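Local atomic coordinates of putative (PDB entry 4O8S), a protein that belongs to the nucleotidyltransferase superfamily and probably transfers nucleotidyl groups, being related to the AbiEii toxins of type IV toxin-antitoxin systems. Residues E10-A15 against N66-N71. Residues are numbered along the deposited sequence; the frame is centred on the assembly and turned at random.
Sequences EKLMRA and NGIILN
K11 of helix 4-19 reaches N66 in the turn leading into strand 68-75, its neighbour L12 lies against I68, the strand's first residue, and K11 is the one to trace atom by atom. Its CB leaves the helix toward segment 66-71. CG lies anti to the backbone N (chi1 174°), and since every later torsion is also near 180°, the chain runs out fully extended. CB and CG make no close contact with segment 66-71. CD comes abreast of I68 but only at a distance, 4.7 Å from I68 CG1. CE is the first atom to come near, 3.2 Å from N66 O, and NZ then meets that same oxygen end-on, with a C=O...NZ angle of about 167°. The hydrogen bond from K11 NZ to N66 O measures 2.5 Å, so short that its exact length is doubtful. NZ is also near G67 CA, where the chain has no side chain to stand in its way.

Nearer the sheet the contact becomes apolar. L12 presents both methyls of its fork to I68: CD1 and CD2 are each 4.5 Å from I68 CG2. Y89 of strand 82-91 touches both residues, and L12 also touches L100. Helix 4-19 thus packs on one face of the mixed sheet of this nucleotidyltransferase-superfamily protein, and the contact sits where strand 68-75 begins; K92 and A90 pair through their backbones with G67 and I69. Farther round the helix is a salt bridge, R14 NE to E10 OE2 at 3.2 Å, made on the anti lone pair of that carboxylate oxygen, which lies close to the guanidinium plane.

The chemistry therefore divides in two: L12 and I68, both buried, meet loosely beside Y89 in the helix-sheet interface, while at its margin an extended, exposed lysine offers its probable charge to a neutral peptide oxygen, without a carboxylate partner from segment 66-71.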
loop_
_atom_site.group_PDB
_atom_site.type_symbol
_atom_site.label_atom_id
_atom_site.label_comp_id
_atom_site.label_asym_id
_atom_site.label_seq_id
_atom_site.Cartn_x
_atom_site.Cartn_y
_atom_site.Cartn_z
ATOM N N GLU A 10 14.638 2.532 -2.901
ATOM C CA GLU A 10 14.226 1.599 -1.846
ATOM C C GLU A 10 15.080 1.760 -0.596
ATOM O O GLU A 10 14.584 1.699 0.532
ATOM C CB GLU A 10 14.295 0.145 -2.335
ATOM C CG GLU A 10 13.859 -0.858 -1.246
ATOM C CD GLU A 10 13.711 -2.302 -1.725
ATOM O OE1 GLU A 10 13.787 -2.564 -2.948
ATOM O OE2 GLU A 10 13.499 -3.182 -0.856
ATOM N N LYS A 11 16.376 1.959 -0.792
ATOM C CA LYS A 11 17.295 2.113 0.333
ATOM C C LYS A 11 16.953 3.351 1.165
ATOM O O LYS A 11 16.991 3.315 2.402
ATOM C CB LYS A 11 18.724 2.205 -0.190
ATOM C CG LYS A 11 19.776 2.500 0.868
ATOM C CD LYS A 11 21.117 2.751 0.170
ATOM C CE LYS A 11 22.285 2.836 1.142
ATOM N NZ LYS A 11 23.576 3.105 0.418
ATOM N N LEU A 12 16.607 4.446 0.491
ATOM C CA LEU A 12 16.218 5.649 1.214
ATOM C C LEU A 12 14.899 5.436 1.923
ATOM O O LEU A 12 14.759 5.812 3.079
ATOM C CB LEU A 12 16.118 6.849 0.271
ATOM C CG LEU A 12 15.497 8.136 0.826
ATOM C CD1 LEU A 12 16.302 8.735 1.970
ATOM C CD2 LEU A 12 15.354 9.143 -0.316
HETATM N N MSE A 13 13.931 4.823 1.240
HETATM C CA MSE A 13 12.638 4.568 1.873
HETATM C C MSE A 13 12.774 3.728 3.140
HETATM O O MSE A 13 12.204 4.076 4.181
HETATM C CB MSE A 13 11.675 3.901 0.895
HETATM C CG MSE A 13 11.266 4.788 -0.280
HETATM SE SE MSE A 13 9.706 3.941 -1.179
HETATM C CE MSE A 13 10.507 2.254 -1.744
ATOM N N ARG A 14 13.547 2.642 3.065
ATOM C CA ARG A 14 13.750 1.756 4.226
ATOM C C ARG A 14 14.385 2.456 5.421
ATOM O O ARG A 14 13.943 2.277 6.551
ATOM C CB ARG A 14 14.628 0.554 3.849
ATOM C CG ARG A 14 13.935 -0.499 2.991
ATOM C CD ARG A 14 14.761 -1.800 2.947
ATOM N NE ARG A 14 14.007 -2.868 2.297
ATOM C CZ ARG A 14 13.160 -3.676 2.934
ATOM N NH1 ARG A 14 12.962 -3.542 4.245
ATOM N NH2 ARG A 14 12.505 -4.616 2.261
ATOM N N ALA A 15 15.433 3.236 5.166
ATOM C CA ALA A 15 16.119 3.956 6.236
ATOM C C ALA A 15 15.136 4.879 6.946
ATOM O O ALA A 15 15.099 4.964 8.186
ATOM C CB ALA A 15 17.268 4.755 5.673
ATOM N N ASN A 66 24.128 6.312 3.832
ATOM C CA ASN A 66 25.299 6.593 3.018
ATOM C C ASN A 66 25.035 6.259 1.554
ATOM O O ASN A 66 24.385 5.263 1.251
ATOM C CB ASN A 66 26.500 5.817 3.556
ATOM C CG ASN A 66 27.814 6.268 2.939
ATOM O OD1 ASN A 66 28.526 5.472 2.323
ATOM N ND2 ASN A 66 28.139 7.549 3.100
ATOM N N GLY A 67 25.512 7.105 0.648
ATOM C CA GLY A 67 25.257 6.890 -0.765
ATOM C C GLY A 67 24.119 7.738 -1.304
ATOM O O GLY A 67 23.909 7.801 -2.519
ATOM N N ILE A 68 23.378 8.381 -0.400
ATOM C CA ILE A 68 22.282 9.272 -0.791
ATOM C C ILE A 68 22.602 10.693 -0.346
ATOM O O ILE A 68 23.065 10.900 0.782
ATOM C CB ILE A 68 20.931 8.858 -0.138
ATOM C CG1 ILE A 68 20.594 7.392 -0.452
ATOM C CG2 ILE A 68 19.804 9.798 -0.592
ATOM C CD1 ILE A 68 20.245 7.142 -1.922
ATOM N N ILE A 69 22.365 11.669 -1.220
ATOM C CA ILE A 69 22.516 13.073 -0.840
ATOM C C ILE A 69 21.159 13.739 -0.715
ATOM O O ILE A 69 20.383 13.747 -1.674
ATOM C CB ILE A 69 23.327 13.886 -1.871
ATOM C CG1 ILE A 69 24.767 13.376 -1.955
ATOM C CG2 ILE A 69 23.319 15.374 -1.497
ATOM C CD1 ILE A 69 24.979 12.291 -2.992
ATOM N N LEU A 70 20.875 14.296 0.459
ATOM C CA LEU A 70 19.652 15.066 0.657
ATOM C C LEU A 70 19.826 16.487 0.148
ATOM O O LEU A 70 20.561 17.290 0.738
ATOM C CB LEU A 70 19.263 15.089 2.130
ATOM C CG LEU A 70 17.973 15.843 2.468
ATOM C CD1 LEU A 70 16.797 15.375 1.600
ATOM C CD2 LEU A 70 17.660 15.678 3.950
ATOM N N ASN A 71 19.156 16.792 -0.956
ATOM C CA ASN A 71 19.166 18.149 -1.501
ATOM C C ASN A 71 18.240 19.115 -0.747
ATOM O O ASN A 71 18.670 20.188 -0.302
ATOM C CB ASN A 71 18.823 18.120 -2.994
ATOM C CG ASN A 71 19.937 17.510 -3.827
ATOM O OD1 ASN A 71 21.066 17.372 -3.354
ATOM N ND2 ASN A 71 19.629 17.143 -5.070
#